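Local coordinates for phytase (Debaryomyces castellii, PDB 2GFI), which hydrolyses phytate (inositol hexakisphosphate) as a 3-phytase of the histidine acid phosphatase family, at residues K81-V86 and E109-D114; D54-C59 and Y387-I392; G306-N311 and T426-Q431. All blocks are in the same frame, centred on the assembly; numbering follows the deposited sequence.

Interaction 1 (K81-V86 and E109-D114)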
loop_
_atom_site.group_PDB
_atom_site.type_symbol
_atom_site.label_atom_id
_atom_site.label_comp_id
_atom_site.label_asym_id
_atom_site.label_seq_id
_atom_site.Cartn_x
_atom_site.Cartn_y
_atom_site.Cartn_z
ATOM N N LYS A 81 28.111 22.903 4.158
ATOM C CA LYS A 81 28.907 23.898 3.438
ATOM C C LYS A 81 29.373 23.399 2.093
ATOM O O LYS A 81 29.445 24.191 1.126
ATOM C CB LYS A 81 30.046 24.453 4.288
ATOM C CG LYS A 81 29.489 25.352 5.371
ATOM C CD LYS A 81 30.534 26.198 6.103
ATOM C CE LYS A 81 29.811 27.233 6.938
ATOM N NZ LYS A 81 30.762 28.171 7.580
ATOM N N LYS A 82 29.667 22.093 2.019
ATOM C CA LYS A 82 29.955 21.479 0.734
ATOM C C LYS A 82 28.740 21.533 -0.181
ATOM O O LYS A 82 28.892 21.781 -1.385
ATOM C CB LYS A 82 30.442 20.024 0.887
ATOM C CG LYS A 82 31.867 19.926 1.396
ATOM C CD LYS A 82 32.127 18.532 1.983
ATOM C CE LYS A 82 33.557 18.353 2.427
ATOM N NZ LYS A 82 34.502 18.728 1.324
ATOM N N TYR A 83 27.551 21.289 0.370
ATOM C CA TYR A 83 26.312 21.333 -0.432
ATOM C C TYR A 83 26.081 22.759 -0.933
ATOM O O TYR A 83 25.684 22.973 -2.078
ATOM C CB TYR A 83 25.068 20.799 0.329
ATOM C CG TYR A 83 25.206 19.406 0.910
ATOM C CD1 TYR A 83 26.030 18.447 0.306
ATOM C CD2 TYR A 83 24.506 19.036 2.068
ATOM C CE1 TYR A 83 26.159 17.167 0.839
ATOM C CE2 TYR A 83 24.633 17.749 2.610
ATOM C CZ TYR A 83 25.453 16.830 1.981
ATOM O OH TYR A 83 25.622 15.562 2.504
ATOM N N LYS A 84 26.324 23.729 -0.063
ATOM C CA LYS A 84 26.170 25.146 -0.428
ATOM C C LYS A 84 27.131 25.534 -1.577
ATOM O O LYS A 84 26.715 26.179 -2.555
ATOM C CB LYS A 84 26.349 26.034 0.802
ATOM C CG LYS A 84 26.036 27.511 0.561
ATOM C CD LYS A 84 24.860 27.648 -0.366
ATOM C CE LYS A 84 24.190 29.032 -0.265
ATOM N NZ LYS A 84 25.070 30.144 -0.646
ATOM N N ALA A 85 28.395 25.140 -1.453
ATOM C CA ALA A 85 29.384 25.274 -2.536
ATOM C C ALA A 85 28.959 24.625 -3.877
ATOM O O ALA A 85 29.121 25.226 -4.945
ATOM C CB ALA A 85 30.784 24.774 -2.079
ATOM N N VAL A 86 28.409 23.415 -3.836
ATOM C CA VAL A 86 27.915 22.795 -5.062
ATOM C C VAL A 86 26.735 23.577 -5.588
ATOM O O VAL A 86 26.652 23.835 -6.785
ATOM C CB VAL A 86 27.548 21.281 -4.911
ATOM C CG1 VAL A 86 27.170 20.681 -6.297
ATOM C CG2 VAL A 86 28.734 20.500 -4.378
ATOM N N GLU A 109 15.861 27.317 -4.405
ATOM C CA GLU A 109 16.567 27.797 -3.247
ATOM C C GLU A 109 17.469 26.710 -2.677
ATOM O O GLU A 109 17.207 25.528 -2.823
ATOM C CB GLU A 109 15.568 28.250 -2.203
ATOM C CG GLU A 109 14.745 29.450 -2.641
ATOM C CD GLU A 109 13.820 29.950 -1.533
ATOM O OE1 GLU A 109 13.104 29.144 -0.877
ATOM O OE2 GLU A 109 13.807 31.175 -1.299
ATOM N N TYR A 110 18.559 27.119 -2.048
ATOM C CA TYR A 110 19.348 26.188 -1.281
ATOM C C TYR A 110 18.506 25.783 -0.058
ATOM O O TYR A 110 17.832 26.641 0.527
ATOM C CB TYR A 110 20.650 26.826 -0.858
ATOM C CG TYR A 110 21.458 25.883 -0.028
ATOM C CD1 TYR A 110 21.790 24.632 -0.514
ATOM C CD2 TYR A 110 21.888 26.233 1.256
ATOM C CE1 TYR A 110 22.522 23.734 0.268
ATOM C CE2 TYR A 110 22.648 25.334 2.037
ATOM C CZ TYR A 110 22.942 24.093 1.536
ATOM O OH TYR A 110 23.657 23.179 2.273
ATOM N N PHE A 111 18.521 24.494 0.311
ATOM C CA PHE A 111 17.535 23.994 1.274
ATOM C C PHE A 111 17.806 24.324 2.752
ATOM O O PHE A 111 16.937 24.192 3.604
ATOM C CB PHE A 111 17.313 22.515 1.084
ATOM C CG PHE A 111 18.489 21.656 1.443
ATOM C CD1 PHE A 111 18.606 21.117 2.714
ATOM C CD2 PHE A 111 19.431 21.329 0.500
ATOM C CE1 PHE A 111 19.657 20.274 3.034
ATOM C CE2 PHE A 111 20.502 20.519 0.806
ATOM C CZ PHE A 111 20.622 19.985 2.068
ATOM N N VAL A 112 19.028 24.720 3.056
ATOM C CA VAL A 112 19.335 25.209 4.370
ATOM C C VAL A 112 19.251 26.737 4.308
ATOM O O VAL A 112 20.192 27.397 3.848
ATOM C CB VAL A 112 20.708 24.741 4.858
ATOM C CG1 VAL A 112 20.873 25.086 6.309
ATOM C CG2 VAL A 112 20.850 23.226 4.658
ATOM N N PRO A 113 18.134 27.288 4.797
ATOM C CA PRO A 113 17.895 28.731 4.693
ATOM C C PRO A 113 18.878 29.458 5.610
ATOM O O PRO A 113 19.534 30.448 5.215
ATOM C CB PRO A 113 16.447 28.895 5.199
ATOM C CG PRO A 113 16.177 27.673 6.106
ATOM C CD PRO A 113 17.077 26.586 5.564
ATOM N N ASP A 114 19.023 28.922 6.811
ATOM C CA ASP A 114 19.809 29.553 7.853
ATOM C C ASP A 114 20.838 28.541 8.323
ATOM O O ASP A 114 20.485 27.401 8.632
ATOM C CB ASP A 114 18.852 29.899 8.987
ATOM C CG ASP A 114 19.445 30.865 9.980
ATOM O OD1 ASP A 114 20.707 31.079 9.965
ATOM O OD2 ASP A 114 18.696 31.442 10.821
#

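Interaction 2 (D54-C59 and Y387-I392)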
loop_
_atom_site.group_PDB
_atom_site.type_symbol
_atom_site.label_atom_id
_atom_site.label_comp_id
_atom_site.label_asym_id
_atom_site.label_seq_id
_atom_site.Cartn_x
_atom_site.Cartn_y
_atom_site.Cartn_z
ATOM N N ASP A 54 6.822 -8.728 18.311
ATOM C CA ASP A 54 6.082 -9.011 19.539
ATOM C C ASP A 54 6.877 -9.860 20.515
ATOM O O ASP A 54 7.617 -10.759 20.115
ATOM C CB ASP A 54 4.863 -9.870 19.241
ATOM C CG ASP A 54 3.775 -9.135 18.509
ATOM O OD1 ASP A 54 4.031 -8.131 17.825
ATOM O OD2 ASP A 54 2.603 -9.532 18.563
ATOM N N ILE A 55 6.666 -9.631 21.810
ATOM C CA ILE A 55 7.213 -10.576 22.793
ATOM C C ILE A 55 6.473 -11.874 22.601
ATOM O O ILE A 55 5.250 -11.857 22.492
ATOM C CB ILE A 55 7.090 -10.027 24.214
ATOM C CG1 ILE A 55 7.653 -8.594 24.225
ATOM C CG2 ILE A 55 7.867 -10.966 25.250
ATOM C CD1 ILE A 55 9.161 -8.503 23.728
ATOM N N PRO A 56 7.195 -12.994 22.495
ATOM C CA PRO A 56 6.542 -14.254 22.254
ATOM C C PRO A 56 5.532 -14.558 23.350
ATOM O O PRO A 56 5.756 -14.221 24.505
ATOM C CB PRO A 56 7.711 -15.255 22.287
ATOM C CG PRO A 56 8.875 -14.429 21.916
ATOM C CD PRO A 56 8.655 -13.158 22.589
ATOM N N ASP A 57 4.423 -15.176 22.962
ATOM C CA ASP A 57 3.476 -15.784 23.899
ATOM C C ASP A 57 4.159 -16.633 24.950
ATOM O O ASP A 57 5.073 -17.400 24.632
ATOM C CB ASP A 57 2.462 -16.647 23.126
ATOM C CG ASP A 57 1.615 -15.825 22.173
ATOM O OD1 ASP A 57 1.632 -14.560 22.270
ATOM O OD2 ASP A 57 0.899 -16.362 21.276
ATOM N N GLN A 58 3.707 -16.495 26.195
ATOM C CA GLN A 58 4.304 -17.223 27.335
ATOM C C GLN A 58 5.657 -16.631 27.721
ATOM O O GLN A 58 6.432 -17.268 28.437
ATOM C CB GLN A 58 4.496 -18.744 27.045
ATOM C CG GLN A 58 3.304 -19.493 26.370
ATOM C CD GLN A 58 2.082 -19.601 27.269
ATOM O OE1 GLN A 58 1.081 -18.878 27.068
ATOM N NE2 GLN A 58 2.155 -20.502 28.276
ATOM N N CYS A 59 5.974 -15.441 27.221
ATOM C CA CYS A 59 7.212 -14.766 27.608
ATOM C C CYS A 59 6.850 -13.483 28.270
ATOM O O CYS A 59 5.872 -12.840 27.902
ATOM C CB CYS A 59 8.157 -14.512 26.436
ATOM S SG CYS A 59 8.863 -16.026 25.794
ATOM N N TYR A 387 15.788 -14.878 28.270
ATOM C CA TYR A 387 16.238 -14.792 26.887
ATOM C C TYR A 387 16.499 -13.349 26.510
ATOM O O TYR A 387 15.855 -12.426 27.006
ATOM C CB TYR A 387 15.214 -15.422 25.960
ATOM C CG TYR A 387 15.076 -16.886 26.243
ATOM C CD1 TYR A 387 15.900 -17.814 25.613
ATOM C CD2 TYR A 387 14.148 -17.342 27.182
ATOM C CE1 TYR A 387 15.790 -19.160 25.903
ATOM C CE2 TYR A 387 14.021 -18.672 27.468
ATOM C CZ TYR A 387 14.845 -19.575 26.844
ATOM O OH TYR A 387 14.722 -20.904 27.141
ATOM N N VAL A 388 17.469 -13.188 25.626
ATOM C CA VAL A 388 17.891 -11.895 25.144
ATOM C C VAL A 388 17.790 -11.927 23.609
ATOM O O VAL A 388 18.080 -12.933 22.988
ATOM C CB VAL A 388 19.337 -11.618 25.653
ATOM C CG1 VAL A 388 19.951 -10.479 24.947
ATOM C CG2 VAL A 388 19.305 -11.310 27.165
ATOM N N ARG A 389 17.337 -10.844 22.995
ATOM C CA ARG A 389 17.466 -10.747 21.549
ATOM C C ARG A 389 17.579 -9.293 21.128
ATOM O O ARG A 389 17.222 -8.383 21.880
ATOM C CB ARG A 389 16.298 -11.443 20.822
ATOM C CG ARG A 389 14.999 -10.702 20.912
ATOM C CD ARG A 389 13.921 -11.317 20.065
ATOM N NE ARG A 389 12.673 -10.617 20.262
ATOM C CZ ARG A 389 11.525 -11.015 19.746
ATOM N NH1 ARG A 389 11.487 -12.140 19.016
ATOM N NH2 ARG A 389 10.411 -10.310 19.978
ATOM N N TYR A 390 18.077 -9.104 19.912
ATOM C CA TYR A 390 18.248 -7.790 19.316
ATOM C C TYR A 390 17.145 -7.448 18.321
ATOM O O TYR A 390 16.787 -8.272 17.492
ATOM C CB TYR A 390 19.562 -7.769 18.578
ATOM C CG TYR A 390 20.737 -7.585 19.479
ATOM C CD1 TYR A 390 21.228 -6.299 19.749
ATOM C CD2 TYR A 390 21.366 -8.688 20.082
ATOM C CE1 TYR A 390 22.315 -6.124 20.569
ATOM C CE2 TYR A 390 22.469 -8.510 20.923
ATOM C CZ TYR A 390 22.920 -7.234 21.162
ATOM O OH TYR A 390 24.002 -7.045 21.986
ATOM N N VAL A 391 16.640 -6.217 18.398
ATOM C CA VAL A 391 15.730 -5.679 17.408
ATOM C C VAL A 391 16.427 -4.418 16.879
ATOM O O VAL A 391 16.540 -3.399 17.586
ATOM C CB VAL A 391 14.329 -5.367 18.025
ATOM C CG1 VAL A 391 13.282 -5.213 16.950
ATOM C CG2 VAL A 391 13.880 -6.477 19.005
ATOM N N ILE A 392 16.931 -4.502 15.640
ATOM C CA ILE A 392 17.657 -3.420 15.016
ATOM C C ILE A 392 16.710 -2.810 14.000
ATOM O O ILE A 392 16.224 -3.484 13.079
ATOM C CB ILE A 392 18.859 -3.963 14.301
ATOM C CG1 ILE A 392 19.643 -4.941 15.191
ATOM C CG2 ILE A 392 19.703 -2.792 13.697
ATOM C CD1 ILE A 392 19.973 -4.379 16.592
#

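Interaction 3 (G306-N311 and T426-Q431). With NAG (2-acetamido-2-deoxy-beta-D-glucopyranose), chain C.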
loop_
_atom_site.group_PDB
_atom_site.type_symbol
_atom_site.label_atom_id
_atom_site.label_comp_id
_atom_site.label_asym_id
_atom_site.label_seq_id
_atom_site.Cartn_x
_atom_site.Cartn_y
_atom_site.Cartn_z
ATOM N N GLY A 306 33.780 -0.837 20.685
ATOM C CA GLY A 306 32.406 -1.345 20.755
ATOM C C GLY A 306 32.102 -2.189 21.982
ATOM O O GLY A 306 30.975 -2.189 22.477
ATOM N N SER A 307 33.118 -2.907 22.461
ATOM C CA SER A 307 32.986 -3.845 23.577
ATOM C C SER A 307 32.694 -3.164 24.891
ATOM O O SER A 307 32.252 -3.824 25.833
ATOM C CB SER A 307 34.256 -4.688 23.741
ATOM O OG SER A 307 34.444 -5.531 22.629
ATOM N N THR A 308 32.947 -1.861 24.966
ATOM C CA THR A 308 32.665 -1.132 26.185
ATOM C C THR A 308 31.179 -1.108 26.435
ATOM O O THR A 308 30.734 -1.483 27.545
ATOM C CB THR A 308 33.289 0.301 26.213
ATOM O OG1 THR A 308 32.793 1.072 25.115
ATOM C CG2 THR A 308 34.777 0.245 25.962
ATOM N N LEU A 309 30.403 -0.710 25.415
ATOM C CA LEU A 309 28.934 -0.742 25.520
ATOM C C LEU A 309 28.388 -2.147 25.511
ATOM O O LEU A 309 27.374 -2.386 26.112
ATOM C CB LEU A 309 28.233 0.115 24.445
ATOM C CG LEU A 309 28.403 1.634 24.567
ATOM C CD1 LEU A 309 27.739 2.363 23.398
ATOM C CD2 LEU A 309 27.906 2.174 25.930
ATOM N N LEU A 310 29.050 -3.083 24.832
ATOM C CA LEU A 310 28.577 -4.476 24.848
ATOM C C LEU A 310 28.666 -5.069 26.251
ATOM O O LEU A 310 27.705 -5.693 26.717
ATOM C CB LEU A 310 29.323 -5.330 23.833
ATOM C CG LEU A 310 28.796 -6.751 23.626
ATOM C CD1 LEU A 310 27.403 -6.675 23.086
ATOM C CD2 LEU A 310 29.722 -7.542 22.720
ATOM N N ASN A 311 29.808 -4.835 26.925
ATOM C CA ASN A 311 30.019 -5.233 28.348
ATOM C C ASN A 311 29.018 -4.617 29.309
ATOM O O ASN A 311 28.426 -5.317 30.135
ATOM C CB ASN A 311 31.418 -4.826 28.812
ATOM C CG ASN A 311 32.496 -5.804 28.382
ATOM O OD1 ASN A 311 32.191 -6.902 27.905
ATOM N ND2 ASN A 311 33.771 -5.408 28.579
ATOM N N THR A 426 40.058 -8.033 24.722
ATOM C CA THR A 426 39.957 -6.583 24.599
ATOM C C THR A 426 40.299 -5.913 25.911
ATOM O O THR A 426 40.042 -6.440 26.996
ATOM C CB THR A 426 38.554 -6.085 24.098
ATOM O OG1 THR A 426 37.540 -6.517 25.011
ATOM C CG2 THR A 426 38.185 -6.703 22.753
ATOM N N ASN A 427 40.847 -4.719 25.786
ATOM C CA ASN A 427 41.272 -3.940 26.909
ATOM C C ASN A 427 41.284 -2.527 26.425
ATOM O O ASN A 427 42.166 -2.128 25.667
ATOM C CB ASN A 427 42.683 -4.366 27.353
ATOM C CG ASN A 427 43.210 -3.543 28.528
ATOM O OD1 ASN A 427 42.651 -2.484 28.896
ATOM N ND2 ASN A 427 44.310 -4.030 29.133
ATOM N N TYR A 428 40.308 -1.765 26.884
ATOM C CA TYR A 428 40.175 -0.399 26.468
ATOM C C TYR A 428 41.401 0.459 26.773
ATOM O O TYR A 428 41.960 1.078 25.860
ATOM C CB TYR A 428 38.936 0.222 27.095
ATOM C CG TYR A 428 38.626 1.581 26.537
ATOM C CD1 TYR A 428 37.918 1.718 25.336
ATOM C CD2 TYR A 428 39.057 2.737 27.196
ATOM C CE1 TYR A 428 37.627 2.976 24.820
ATOM C CE2 TYR A 428 38.776 3.993 26.693
ATOM C CZ TYR A 428 38.054 4.111 25.495
ATOM O OH TYR A 428 37.757 5.357 24.989
ATOM N N VAL A 429 41.798 0.504 28.054
ATOM C CA VAL A 429 42.900 1.348 28.521
ATOM C C VAL A 429 44.139 1.057 27.692
ATOM O O VAL A 429 44.707 1.960 27.072
ATOM C CB VAL A 429 43.162 1.173 30.050
ATOM C CG1 VAL A 429 44.468 1.841 30.477
ATOM C CG2 VAL A 429 41.993 1.737 30.848
ATOM N N GLU A 430 44.511 -0.211 27.612
ATOM C CA GLU A 430 45.741 -0.551 26.924
ATOM C C GLU A 430 45.668 -0.428 25.403
ATOM O O GLU A 430 46.583 0.118 24.780
ATOM C CB GLU A 430 46.297 -1.911 27.387
ATOM C CG GLU A 430 46.894 -1.852 28.797
ATOM C CD GLU A 430 48.011 -0.801 28.946
ATOM O OE1 GLU A 430 49.107 -0.982 28.339
ATOM O OE2 GLU A 430 47.804 0.214 29.669
ATOM N N GLN A 431 44.576 -0.886 24.800
ATOM C CA GLN A 431 44.483 -0.811 23.344
ATOM C C GLN A 431 44.267 0.616 22.857
ATOM O O GLN A 431 44.802 1.004 21.827
ATOM C CB GLN A 431 43.426 -1.759 22.809
ATOM C CG GLN A 431 43.841 -3.212 22.855
ATOM C CD GLN A 431 42.663 -4.112 22.605
ATOM O OE1 GLN A 431 42.379 -4.489 21.457
ATOM N NE2 GLN A 431 41.934 -4.415 23.654
HETATM C C1 NAG C . 34.792 -6.443 28.599
HETATM C C2 NAG C . 36.139 -5.684 28.538
HETATM C C3 NAG C . 37.349 -6.605 28.810
HETATM C C4 NAG C . 37.148 -7.420 30.102
HETATM C C5 NAG C . 35.799 -8.145 29.932
HETATM C C6 NAG C . 35.417 -9.024 31.105
HETATM C C7 NAG C . 36.164 -3.638 27.126
HETATM C C8 NAG C . 36.791 -3.065 25.884
HETATM N N2 NAG C . 36.292 -4.969 27.270
HETATM O O3 NAG C . 38.508 -5.815 28.862
HETATM O O4 NAG C . 38.240 -8.293 30.453
HETATM O O5 NAG C . 34.743 -7.199 29.784
HETATM O O6 NAG C . 34.111 -9.464 30.826
HETATM O O7 NAG C . 35.577 -2.882 27.916
#

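Interaction 1 (K81-V86 and E109-D114)
Tyr110 lays its ring against helix 77-91 beside Lys84 and Tyr83, at a point in this histidine acid phosphatase fold where the loop following the helix turns back to pack on it. Its CG stands anti to the backbone N (chi1 178°), which carries the ring from the loop to the helix. One face of the ring takes the aliphatic part of Lys84: Lys84 CD sits over it in a CH-pi contact, 3.9 Å from the centroid of the Tyr110 ring and displaced toward the CD2 side. The opposite face is approached by the loop's own backbone, through Val112 N, so the ring is sandwiched.

Lys84 reaches this position by a bend at chi2 (38°). A second bend, at chi4, takes the amine away from the aromatic ring, and NZ forms a salt bridge with Glu88 one turn further along the helix. Its methylenes thus pack on the tyrosine while its charge is paired with Glu88.

Phe111, next along the loop, also reaches the helix. Its CZ comes to 4.0 Å from Tyr83 CD2, with that carbon at the edge of the phenylalanine ring. Beyond, Phe111 meets Tyr258 edge-to-face and packs on helix 249-266, while Tyr83 leans on Pro75, its side chain about 11 Å from that of Asp333, the predicted proton donor. The hydroxyl of Tyr110 makes a weak hydrogen bond to Gly80 O and lies near the plane of the Tyr83 ring, with Tyr110 OH 3.4 Å from Tyr83 CB.

Interaction 2 (D54-C59 and Y387-I392)
Arg389 carries the contact, stretching from its strand in the mixed sheet of the histidine acid phosphatase fold to the backbone of Asp54, in the loop that leads into strand 59-69. CG lies between the backbone N and the carbonyl carbon (chi1 73°), and the chain is extended from there to NE, carrying the guanidinium to the loop. Arg389 NH2 donates to Asp54 O at 2.8 Å, in a bond bent to 139° at the hydrogen. The nitrogen stands above the carbonyl plane of Asp54, and the oxygen is near the guanidinium edge but tilted slightly from its plane. Pro56, which opens a type II beta turn ending at Cys59, comes over one face of the same group, its CD 4.2 Å from Arg389 NH2.

The guanidinium is also held by Glu378 OE1, in a salt bridge with NE, and by Gly407 O, which accepts from NH1. A leucine in place of Arg389 would probably leave Asp54 O without this donor and the Glu378 carboxylate without its charged mate.

Strand 374-382 pairs antiparallel with both 59-69 and 385-392 and so lies between them; the arginine joins strand 385-392, which also pairs with 395-397 and 410-411, to the loop entering 59-69.

Interaction 3 (G306-N311 and T426-Q431)
An N-linked sugar bridges Asn311 and Thr426: the N-acetylglucosamine is covalently attached to Asn311, with ND2 1.5 Å from its C1, yet its N2 and O3 both bond Thr426 of the other segment. The acetamide nitrogen N2 donates to Thr426 OG1 over 3.0 Å, in a fairly straight bond of 162°. That hydroxyl, set between the backbone N and the carbonyl carbon (chi1 59°), also hydrogen-bonds Val423 O, so it serves glycan and protein together. The sugar hydroxyl O3 donates to Thr426 O, although the modelled 2.5 Å is very short and its exact length doubtful.

The acetyl methyl dips between the two segments, with C8 3.7 Å from Ser307 CB. Beside the sugar the two segments also touch directly. Thr308 CG2 meets the Tyr428 ring obliquely at CD1, 3.5 Å away, and Ser307 OG lies 3.9 Å from the Thr426 methyl CG2. Both helix hydroxyls are bonded to their own helix, Ser307 OG to Arg303 O and Thr308 OG1 to Ile305 O, while Tyr428 OH reaches Pro207 O. Asn427 is the N-cap of the short helix, its OD1 accepting a weak bond from Glu430 N.

The contact thus joins helix 302-318 to the start of helix 428-432, with helix 412-423 alongside through Val423 and helix 333-343 packed against Ser307, Leu309 and Leu310.

From the N terminus, the first segment met is 54-59, whose partner 387-392 arrives only near the end of the sheet, so interaction 2 closes a very long loop. Within that span interaction 1 closes a short one, folding 109-114 back on helix 77-91 at the far side of the molecule, with its centre about 44 Å from that of interaction 2. Interaction 3 opens later, at 306-311, and closes at 426-431, beyond strand 385-392; it therefore crosses interaction 2 and follows interaction 1 in series. Interactions 2 and 3 also touch, Tyr390 OH lying 3.6 Å from Leu310 CD1, which packs the sheet strand against helix 302-318.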